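Local coordinates for protein mitochondrial enolase superfamily member 1 (Homo sapiens, PDB 4A35) that catalyses the magnesium-dependent dehydration of L-fuconate to 2-keto-3-deoxy-L-fuconate, a step in the breakdown of L-fucose, at residues Asp84-Phe89 / Asp125-Gln130; Lys137-Met142 / Ile370-Ile375; Asp215-Phe220 / Gln403-Met408. All coordinates share one frame; numbering follows the deposited sequence.

Overall arrangement
Contacts 1 and 2 are neighbours in and beside the N-terminal domain, and contact 3 lies further along the C-terminal barrel domain. Contact 1 closes before the other two open; contacts 2 and 3 alternate their segments along the chain. Helix 110-131 of contact 1 is followed directly by helix 135-141 of contact 2, and the two contacts touch, with centres about 16 Å apart. Thus helix 82-86 is linked through Trp127 and then helix 135-141 to helix 362-377, across the boundary between domains. Contact 3 is centred about 33 Å from contact 1 and 21 Å from contact 2 (nearest atoms about 4 Å, not touching); it fastens a hairpin beside the first strand of the parallel sheet.

Contact 1: residues Asp84-Phe89 / Asp125-Gln130; sequences DIVGDF and DLWAKQ
Val86 sits squarely over one face of the Trp127 indole. Its CB is 3.8 Å from the centroid of the six-membered ring and only 7° off the ring normal, a CH-pi contact. The CG1 branch leans toward the inner seam of the indole, with Val86 CG1 3.5 Å from Trp127 CD2, while CG2 reaches only the far side of that seam, near CE2. The indole comes across the gap because Trp127 holds CG opposite its backbone N (chi1 -178°), which sends the rings outward from helix 110-131. Phe89 meets the same indole further along the rim: Trp127 CZ3 lies near the plane of the phenyl ring at its edge, 3.7 Å from Phe89 CD2. The two ring planes are inclined at 49°, an oblique meeting that is neither a stack nor edge-to-face. Trp124, one turn before Trp127, does stack on Phe89, and Leu138 and Met142 of the following segment cover the indole face turned from Val86. The one polar atom of the indole, NE1, is satisfied by Glu131 OE2. Between Val86 and Phe89 the chain changes helix, and Asp88 is the N-cap of the new one, its OD1 taking the N-H of Gly91. On another side of helix 110-131, Lys129 NZ forms a salt bridge with Asp125 OD2 at 2.8 Å and a second with Glu418, while Asp125 also accepts the backbone N-H groups of Cys53 and Tyr415, so this pair ties the helix to strand 52-58 and to the loop around Tyr415. The hydrophobic helix-to-helix packing around Trp127 belongs to the helical half of the N-terminal domain of the mandelate racemase/muconate lactonizing enzyme family, whose other half is a three-stranded antiparallel sheet.

Contact 2: residues Lys137-Met142 / Ile370-Ile375; sequences KLLVDM and IIFDYI. With EDO (1,2-ethanediol), chain G.
The seam between the N-terminal domain and the barrel domain is closed here by Leu139 and Val140 of helix 135-141 against Phe372 and Ile375 of helix 362-377. The two helices run nearly parallel; the axes of these short segments differ by 26° in direction and approach to 9.1 Å. With CG anti to the backbone N (chi1 163°), Phe372 extends its ring toward the other helix. Leu139 CB comes to 3.4 Å from Phe372 CD1, the two side chains crossing at about a right angle, and the ring continues past the backbone, with Phe372 CE1 3.6 Å from Leu139 O. One turn after Phe372, Ile375 CG2 meets Val140 CG2 at 3.7 Å. Cutting Phe372 back to an alanine is likely to open a gap between the helices and leave Leu139 CB without the ring carbon it packs against. Lys137 NZ bridges to Asp141 OD1 at 2.8 Å along its own helix and to Glu180 beyond. On another side of helix 362-377, Tyr374 OH shares a 2.6 Å hydrogen bond with O1 of a 1,2-ethanediol, probably from the crystallisation liquor, and Asp373 joins Tyr188 and Ser380 at a magnesium ion distinct from that held by Asp251, Glu277 and Glu306. Helix 335-348 closes the seam through Leu340, which touches both Leu139 and Phe372, and helix 176-186 adds Glu180 against Val140 and Ile375.

Contact 3: residues Asp215-Phe220 / Gln403-Met408; sequences DGWTRF and QRASYM
The torsions of Trp217 put CG anti to its carbonyl carbon and stand the indole nearly upright on the CB-CG bond (chi1 -64°, chi2 92°), so that one ring face meets the methyl group of Ala405. Ala405 arrives there from a two-residue beta-hairpin turn: Arg404 and Ala405 both take left-handed helical backbone angles, Gln403 N donates to Ser406 O at 2.9 Å, and the return bond from Ser406 N to Gln403 O is weak. The hairpin, strands 401-402 and 406-408, packs beside the start of strand 219-223, a strand of the enolase-type barrel flanked by strands 188-192 and 247-251; that strand also carries Lys221 and Lys223, which by similarity bind substrate and shuttle the proton. Ala405 CB approaches within 3.6 Å of Trp217 CE3, off centre over the six-membered ring, and the line from the centroid of that ring to CB leans 25° from the normal, a CH-pi contact. Tyr388 also meets the indole, its ring nearly parallel to it. Gly216, in a Schellman motif that ends helix 202-214, has a positive phi at which a CB would press on the carbonyl O of Asp215, and that CB would also head toward Arg404 and Ala405. No direct hydrogen bond joins the two segments; water does the work at the backbone of Ala405. Water 1 accepts from Ala405 N at 2.9 Å and donates to Asp215 O at 3.3 Å. The extended Arg219 chain carries its guanidinium to the carbonyl side of the same residue, where NH1 is also held by Ala190 O. Water 2 lies in the guanidinium plane at its edge, 3.0 Å from Arg219 NH1, and passes the link on to Ala405 O at 3.1 Å.

Contact 1: residues Asp84-Phe89 / Asp125-Gln130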
loop_
_atom_site.group_PDB
_atom_site.type_symbol
_atom_site.label_atom_id
_atom_site.label_comp_id
_atom_site.label_asym_id
_atom_site.label_seq_id
_atom_site.Cartn_x
_atom_site.Cartn_y
_atom_site.Cartn_z
ATOM N N ASP A 84 17.098 -18.454 16.411
ATOM C CA ASP A 84 17.298 -18.413 14.965
ATOM C C ASP A 84 16.683 -17.176 14.341
ATOM O O ASP A 84 17.223 -16.679 13.352
ATOM C CB ASP A 84 16.716 -19.679 14.304
ATOM C CG ASP A 84 17.558 -20.935 14.525
ATOM O OD1 ASP A 84 18.731 -20.805 14.941
ATOM O OD2 ASP A 84 17.064 -22.033 14.220
ATOM N N ILE A 85 15.539 -16.721 14.884
ATOM C CA ILE A 85 14.852 -15.507 14.430
ATOM C C ILE A 85 15.692 -14.291 14.844
ATOM O O ILE A 85 16.124 -13.538 13.985
ATOM C CB ILE A 85 13.398 -15.403 14.993
ATOM C CG1 ILE A 85 12.493 -16.539 14.440
ATOM C CG2 ILE A 85 12.816 -13.984 14.686
ATOM C CD1 ILE A 85 11.077 -16.631 15.078
ATOM N N VAL A 86 15.940 -14.126 16.149
ATOM C CA VAL A 86 16.622 -12.949 16.722
ATOM C C VAL A 86 18.106 -12.919 16.285
ATOM O O VAL A 86 18.684 -11.840 16.227
ATOM C CB VAL A 86 16.410 -12.776 18.272
ATOM C CG1 VAL A 86 14.908 -12.735 18.616
ATOM C CG2 VAL A 86 17.114 -13.856 19.074
ATOM N N GLY A 87 18.659 -14.079 15.930
ATOM C CA GLY A 87 20.027 -14.239 15.444
ATOM C C GLY A 87 20.219 -13.767 14.009
ATOM O O GLY A 87 21.350 -13.510 13.588
ATOM N N ASP A 88 19.124 -13.676 13.228
ATOM C CA ASP A 88 19.153 -13.154 11.839
ATOM C C ASP A 88 17.810 -12.500 11.632
ATOM O O ASP A 88 16.958 -13.014 10.885
ATOM C CB ASP A 88 19.448 -14.246 10.784
ATOM C CG ASP A 88 19.476 -13.719 9.346
ATOM O OD1 ASP A 88 19.570 -12.466 9.162
ATOM O OD2 ASP A 88 19.398 -14.540 8.417
ATOM N N PHE A 89 17.597 -11.376 12.347
ATOM C CA PHE A 89 16.296 -10.729 12.352
ATOM C C PHE A 89 16.026 -10.110 10.985
ATOM O O PHE A 89 14.891 -10.182 10.506
ATOM C CB PHE A 89 16.175 -9.741 13.506
ATOM C CG PHE A 89 14.851 -9.790 14.254
ATOM C CD1 PHE A 89 13.662 -10.121 13.588
ATOM C CD2 PHE A 89 14.793 -9.506 15.616
ATOM C CE1 PHE A 89 12.430 -10.151 14.275
ATOM C CE2 PHE A 89 13.559 -9.503 16.300
ATOM C CZ PHE A 89 12.384 -9.820 15.616
ATOM N N ASP A 125 8.169 -8.496 21.711
ATOM C CA ASP A 125 7.653 -8.603 23.098
ATOM C C ASP A 125 8.223 -9.835 23.783
ATOM O O ASP A 125 8.809 -9.731 24.877
ATOM C CB ASP A 125 6.116 -8.638 23.108
ATOM C CG ASP A 125 5.529 -8.702 24.525
ATOM O OD1 ASP A 125 5.853 -7.788 25.358
ATOM O OD2 ASP A 125 4.712 -9.618 24.783
ATOM N N LEU A 126 8.171 -10.970 23.081
ATOM C CA LEU A 126 8.688 -12.228 23.593
ATOM C C LEU A 126 10.192 -12.152 23.896
ATOM O O LEU A 126 10.634 -12.552 24.992
ATOM C CB LEU A 126 8.393 -13.326 22.562
ATOM C CG LEU A 126 8.912 -14.735 22.888
ATOM C CD1 LEU A 126 8.393 -15.248 24.270
ATOM C CD2 LEU A 126 8.529 -15.710 21.751
ATOM N N TRP A 127 10.971 -11.649 22.949
ATOM C CA TRP A 127 12.418 -11.525 23.090
ATOM C C TRP A 127 12.753 -10.635 24.308
ATOM O O TRP A 127 13.529 -11.047 25.188
ATOM C CB TRP A 127 13.012 -10.935 21.769
ATOM C CG TRP A 127 14.506 -10.806 21.756
ATOM C CD1 TRP A 127 15.395 -11.418 22.596
ATOM C CD2 TRP A 127 15.291 -10.015 20.850
ATOM N NE1 TRP A 127 16.677 -11.049 22.280
ATOM C CE2 TRP A 127 16.648 -10.247 21.168
ATOM C CE3 TRP A 127 14.985 -9.250 19.712
ATOM C CZ2 TRP A 127 17.698 -9.619 20.476
ATOM C CZ3 TRP A 127 16.028 -8.663 19.005
ATOM C CH2 TRP A 127 17.364 -8.868 19.375
ATOM N N ALA A 128 12.133 -9.442 24.387
ATOM C CA ALA A 128 12.399 -8.490 25.494
ATOM C C ALA A 128 12.010 -9.123 26.839
ATOM O O ALA A 128 12.786 -9.070 27.786
ATOM C CB ALA A 128 11.647 -7.187 25.269
ATOM N N LYS A 129 10.891 -9.837 26.883
ATOM C CA LYS A 129 10.491 -10.535 28.120
ATOM C C LYS A 129 11.483 -11.642 28.507
ATOM O O LYS A 129 11.804 -11.759 29.701
ATOM C CB LYS A 129 9.079 -11.146 27.994
ATOM C CG LYS A 129 7.924 -10.130 28.013
ATOM C CD LYS A 129 6.598 -10.852 27.698
ATOM C CE LYS A 129 5.421 -9.942 28.022
ATOM N NZ LYS A 129 4.151 -10.449 27.407
ATOM N N GLN A 130 11.949 -12.473 27.530
ATOM C CA GLN A 130 12.914 -13.541 27.866
ATOM C C GLN A 130 14.246 -12.938 28.374
ATOM O O GLN A 130 14.920 -13.554 29.216
ATOM C CB GLN A 130 13.178 -14.468 26.687
ATOM C CG GLN A 130 11.989 -15.359 26.321
ATOM C CD GLN A 130 12.439 -16.513 25.460
ATOM O OE1 GLN A 130 13.569 -16.542 24.961
ATOM N NE2 GLN A 130 11.570 -17.496 25.259
#

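Contact 2: residues Lys137-Met142 / Ile370-Ile375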
loop_
_atom_site.group_PDB
_atom_site.type_symbol
_atom_site.label_atom_id
_atom_site.label_comp_id
_atom_site.label_asym_id
_atom_site.label_seq_id
_atom_site.Cartn_x
_atom_site.Cartn_y
_atom_site.Cartn_z
ATOM N N LYS A 137 14.970 -0.678 26.596
ATOM C CA LYS A 137 16.220 -0.998 27.277
ATOM C C LYS A 137 16.961 -2.076 26.539
ATOM O O LYS A 137 18.184 -2.001 26.417
ATOM C CB LYS A 137 15.960 -1.376 28.748
ATOM C CG LYS A 137 17.231 -1.648 29.577
ATOM C CD LYS A 137 18.224 -0.465 29.587
ATOM C CE LYS A 137 19.293 -0.632 30.672
ATOM N NZ LYS A 137 20.498 0.209 30.356
ATOM N N LEU A 138 16.213 -3.035 25.953
ATOM C CA LEU A 138 16.813 -4.076 25.112
ATOM C C LEU A 138 17.554 -3.409 23.959
ATOM O O LEU A 138 18.693 -3.792 23.642
ATOM C CB LEU A 138 15.695 -5.018 24.568
ATOM C CG LEU A 138 16.137 -6.094 23.549
ATOM C CD1 LEU A 138 16.959 -7.182 24.281
ATOM C CD2 LEU A 138 14.889 -6.709 22.820
ATOM N N LEU A 139 16.896 -2.402 23.324
ATOM C CA LEU A 139 17.489 -1.672 22.203
ATOM C C LEU A 139 18.700 -0.859 22.648
ATOM O O LEU A 139 19.764 -0.932 22.002
ATOM C CB LEU A 139 16.428 -0.761 21.559
ATOM C CG LEU A 139 15.325 -1.517 20.802
ATOM C CD1 LEU A 139 14.215 -0.559 20.382
ATOM C CD2 LEU A 139 15.924 -2.285 19.594
ATOM N N VAL A 140 18.532 -0.064 23.719
ATOM C CA VAL A 140 19.645 0.755 24.306
ATOM C C VAL A 140 20.906 -0.110 24.604
ATOM O O VAL A 140 22.022 0.318 24.298
ATOM C CB VAL A 140 19.168 1.527 25.563
ATOM C CG1 VAL A 140 20.339 2.017 26.451
ATOM C CG2 VAL A 140 18.252 2.696 25.165
ATOM N N ASP A 141 20.723 -1.317 25.173
ATOM C CA ASP A 141 21.825 -2.188 25.568
ATOM C C ASP A 141 22.415 -3.006 24.435
ATOM O O ASP A 141 23.479 -3.583 24.616
ATOM C CB ASP A 141 21.367 -3.121 26.699
ATOM C CG ASP A 141 21.198 -2.430 28.056
ATOM O OD1 ASP A 141 21.578 -1.207 28.177
ATOM O OD2 ASP A 141 20.746 -3.105 29.007
ATOM N N MET A 142 21.764 -3.012 23.249
ATOM C CA MET A 142 22.166 -3.826 22.114
ATOM C C MET A 142 23.452 -3.323 21.505
ATOM O O MET A 142 23.648 -2.117 21.331
ATOM C CB MET A 142 21.055 -3.797 21.048
ATOM C CG MET A 142 20.918 -5.063 20.341
ATOM S SD MET A 142 19.546 -5.026 19.172
ATOM C CE MET A 142 18.163 -5.555 20.281
ATOM N N ILE A 370 10.757 5.873 20.846
ATOM C CA ILE A 370 11.229 7.257 20.951
ATOM C C ILE A 370 12.172 7.460 22.174
ATOM O O ILE A 370 13.097 8.269 22.077
ATOM C CB ILE A 370 10.061 8.267 20.880
ATOM C CG1 ILE A 370 10.543 9.634 20.355
ATOM C CG2 ILE A 370 9.213 8.383 22.172
ATOM C CD1 ILE A 370 11.148 9.644 18.812
ATOM N N ILE A 371 11.977 6.679 23.271
ATOM C CA ILE A 371 12.910 6.723 24.391
ATOM C C ILE A 371 14.277 6.197 23.868
ATOM O O ILE A 371 15.312 6.787 24.156
ATOM C CB ILE A 371 12.357 5.979 25.605
ATOM C CG1 ILE A 371 11.197 6.829 26.252
ATOM C CG2 ILE A 371 13.462 5.617 26.627
ATOM C CD1 ILE A 371 10.349 6.024 27.179
ATOM N N PHE A 372 14.245 5.065 23.119
ATOM C CA PHE A 372 15.459 4.524 22.489
ATOM C C PHE A 372 16.088 5.589 21.553
ATOM O O PHE A 372 17.301 5.814 21.632
ATOM C CB PHE A 372 15.207 3.194 21.751
ATOM C CG PHE A 372 16.338 2.852 20.780
ATOM C CD1 PHE A 372 17.572 2.403 21.251
ATOM C CD2 PHE A 372 16.183 3.048 19.400
ATOM C CE1 PHE A 372 18.620 2.107 20.356
ATOM C CE2 PHE A 372 17.254 2.814 18.518
ATOM C CZ PHE A 372 18.462 2.328 19.006
ATOM N N ASP A 373 15.255 6.279 20.748
ATOM C CA ASP A 373 15.738 7.319 19.842
ATOM C C ASP A 373 16.554 8.377 20.647
ATOM O O ASP A 373 17.683 8.729 20.259
ATOM C CB ASP A 373 14.579 7.993 19.089
ATOM C CG ASP A 373 15.106 9.088 18.201
ATOM O OD1 ASP A 373 15.842 8.765 17.253
ATOM O OD2 ASP A 373 14.877 10.286 18.525
ATOM N N TYR A 374 15.949 8.921 21.719
ATOM C CA TYR A 374 16.634 9.921 22.545
ATOM C C TYR A 374 17.949 9.419 23.137
ATOM O O TYR A 374 18.975 10.116 23.070
ATOM C CB TYR A 374 15.734 10.413 23.710
ATOM C CG TYR A 374 16.446 11.420 24.605
ATOM C CD1 TYR A 374 16.776 12.689 24.136
ATOM C CD2 TYR A 374 16.831 11.082 25.903
ATOM C CE1 TYR A 374 17.459 13.601 24.939
ATOM C CE2 TYR A 374 17.511 11.994 26.720
ATOM C CZ TYR A 374 17.814 13.249 26.239
ATOM O OH TYR A 374 18.498 14.128 27.046
ATOM N N ILE A 375 17.915 8.242 23.782
ATOM C CA ILE A 375 19.100 7.715 24.458
ATOM C C ILE A 375 20.222 7.339 23.444
ATOM O O ILE A 375 21.385 7.634 23.699
ATOM C CB ILE A 375 18.744 6.514 25.362
ATOM C CG1 ILE A 375 17.810 6.954 26.527
ATOM C CG2 ILE A 375 20.026 5.817 25.879
ATOM C CD1 ILE A 375 17.128 5.754 27.262
HETATM C C1 EDO G . 19.156 17.549 25.620
HETATM O O1 EDO G . 19.372 16.152 25.602
HETATM C C2 EDO G . 17.721 17.914 25.222
HETATM O O2 EDO G . 17.659 18.022 23.817
#

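Contact 3: residues Asp215-Phe220 / Gln403-Met408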
loop_
_atom_site.group_PDB
_atom_site.type_symbol
_atom_site.label_atom_id
_atom_site.label_comp_id
_atom_site.label_asym_id
_atom_site.label_seq_id
_atom_site.Cartn_x
_atom_site.Cartn_y
_atom_site.Cartn_z
ATOM N N ASP A 215 -4.529 19.532 34.464
ATOM C CA ASP A 215 -3.734 18.300 34.557
ATOM C C ASP A 215 -2.255 18.475 34.174
ATOM O O ASP A 215 -1.499 17.497 34.274
ATOM C CB ASP A 215 -4.354 17.171 33.696
ATOM C CG ASP A 215 -5.734 16.683 34.149
ATOM O OD1 ASP A 215 -6.199 17.120 35.213
ATOM O OD2 ASP A 215 -6.371 15.922 33.397
ATOM N N GLY A 216 -1.859 19.677 33.720
ATOM C CA GLY A 216 -0.480 19.979 33.352
ATOM C C GLY A 216 -0.126 19.943 31.872
ATOM O O GLY A 216 1.050 20.097 31.531
ATOM N N TRP A 217 -1.104 19.721 30.964
ATOM C CA TRP A 217 -0.769 19.713 29.522
ATOM C C TRP A 217 -0.479 21.135 29.022
ATOM O O TRP A 217 -1.165 22.065 29.409
ATOM C CB TRP A 217 -1.885 19.055 28.677
ATOM C CG TRP A 217 -2.056 17.611 29.012
ATOM C CD1 TRP A 217 -2.917 17.068 29.929
ATOM C CD2 TRP A 217 -1.212 16.537 28.564
ATOM N NE1 TRP A 217 -2.715 15.701 30.011
ATOM C CE2 TRP A 217 -1.686 15.348 29.169
ATOM C CE3 TRP A 217 -0.147 16.457 27.650
ATOM C CZ2 TRP A 217 -1.113 14.090 28.902
ATOM C CZ3 TRP A 217 0.410 15.214 27.368
ATOM C CH2 TRP A 217 -0.046 14.055 28.008
ATOM N N THR A 218 0.533 21.287 28.141
ATOM C CA THR A 218 0.918 22.594 27.597
ATOM C C THR A 218 1.090 22.531 26.070
ATOM O O THR A 218 1.408 23.542 25.465
ATOM C CB THR A 218 2.226 23.104 28.267
ATOM O OG1 THR A 218 3.299 22.213 27.935
ATOM C CG2 THR A 218 2.096 23.318 29.790
ATOM N N ARG A 219 0.906 21.322 25.434
ATOM C CA ARG A 219 1.050 21.090 23.995
ATOM C C ARG A 219 -0.215 20.366 23.505
ATOM O O ARG A 219 -0.618 19.364 24.098
ATOM C CB ARG A 219 2.312 20.273 23.718
ATOM C CG ARG A 219 3.555 20.840 24.405
ATOM C CD ARG A 219 4.749 19.924 24.183
ATOM N NE ARG A 219 5.836 20.373 25.060
ATOM C CZ ARG A 219 6.151 19.811 26.222
ATOM N NH1 ARG A 219 5.535 18.701 26.622
ATOM N NH2 ARG A 219 7.112 20.334 26.979
ATOM N N PHE A 220 -0.885 20.939 22.514
ATOM C CA PHE A 220 -2.207 20.524 22.075
ATOM C C PHE A 220 -2.358 20.352 20.581
ATOM O O PHE A 220 -1.959 21.215 19.803
ATOM C CB PHE A 220 -3.231 21.622 22.530
ATOM C CG PHE A 220 -3.433 21.716 24.023
ATOM C CD1 PHE A 220 -2.537 22.430 24.827
ATOM C CD2 PHE A 220 -4.548 21.146 24.622
ATOM C CE1 PHE A 220 -2.733 22.528 26.208
ATOM C CE2 PHE A 220 -4.723 21.212 26.011
ATOM C CZ PHE A 220 -3.834 21.937 26.790
ATOM N N GLN A 403 3.631 11.371 33.730
ATOM C CA GLN A 403 3.961 12.249 34.853
ATOM C C GLN A 403 4.348 13.589 34.270
ATOM O O GLN A 403 5.262 13.636 33.457
ATOM C CB GLN A 403 5.097 11.657 35.720
ATOM C CG GLN A 403 5.604 12.589 36.807
ATOM C CD GLN A 403 6.980 12.215 37.307
ATOM O OE1 GLN A 403 7.202 11.126 37.839
ATOM N NE2 GLN A 403 7.926 13.128 37.187
ATOM N N ARG A 404 3.655 14.670 34.668
ATOM C CA ARG A 404 3.933 16.036 34.192
ATOM C C ARG A 404 3.990 16.079 32.648
ATOM O O ARG A 404 4.984 16.543 32.047
ATOM C CB ARG A 404 5.250 16.569 34.820
ATOM C CG ARG A 404 5.219 16.592 36.342
ATOM C CD ARG A 404 6.548 17.060 36.891
ATOM N NE ARG A 404 6.542 17.106 38.349
ATOM C CZ ARG A 404 7.200 18.006 39.070
ATOM N NH1 ARG A 404 7.932 18.942 38.471
ATOM N NH2 ARG A 404 7.133 17.980 40.396
ATOM N N ALA A 405 2.941 15.500 31.999
ATOM C CA ALA A 405 2.790 15.471 30.535
ATOM C C ALA A 405 4.050 14.842 29.858
ATOM O O ALA A 405 4.530 15.332 28.832
ATOM C CB ALA A 405 2.535 16.882 30.001
ATOM N N SER A 406 4.584 13.784 30.487
ATOM C CA SER A 406 5.771 13.068 29.988
ATOM C C SER A 406 5.579 11.601 30.164
ATOM O O SER A 406 5.030 11.171 31.193
ATOM C CB SER A 406 7.065 13.501 30.683
ATOM O OG SER A 406 7.236 14.908 30.681
ATOM N N TYR A 407 6.116 10.830 29.199
ATOM C CA TYR A 407 6.114 9.369 29.229
ATOM C C TYR A 407 7.220 8.863 30.162
ATOM O O TYR A 407 8.401 8.949 29.801
ATOM C CB TYR A 407 6.354 8.818 27.809
ATOM C CG TYR A 407 5.126 8.794 26.930
ATOM C CD1 TYR A 407 4.290 7.679 26.899
ATOM C CD2 TYR A 407 4.817 9.871 26.096
ATOM C CE1 TYR A 407 3.236 7.582 25.974
ATOM C CE2 TYR A 407 3.740 9.808 25.197
ATOM C CZ TYR A 407 2.945 8.667 25.158
ATOM O OH TYR A 407 1.888 8.559 24.285
ATOM N N MET A 408 6.848 8.258 31.294
ATOM C CA MET A 408 7.854 7.682 32.162
ATOM C C MET A 408 8.267 6.323 31.557
ATOM O O MET A 408 7.374 5.581 31.099
ATOM C CB MET A 408 7.319 7.563 33.600
ATOM C CG MET A 408 6.924 8.903 34.181
ATOM S SD MET A 408 8.157 10.237 34.056
ATOM C CE MET A 408 9.439 9.568 35.138
HETATM O O HOH W 1 0.427 15.005 33.326
HETATM O O HOH W 2 6.591 17.575 29.172
#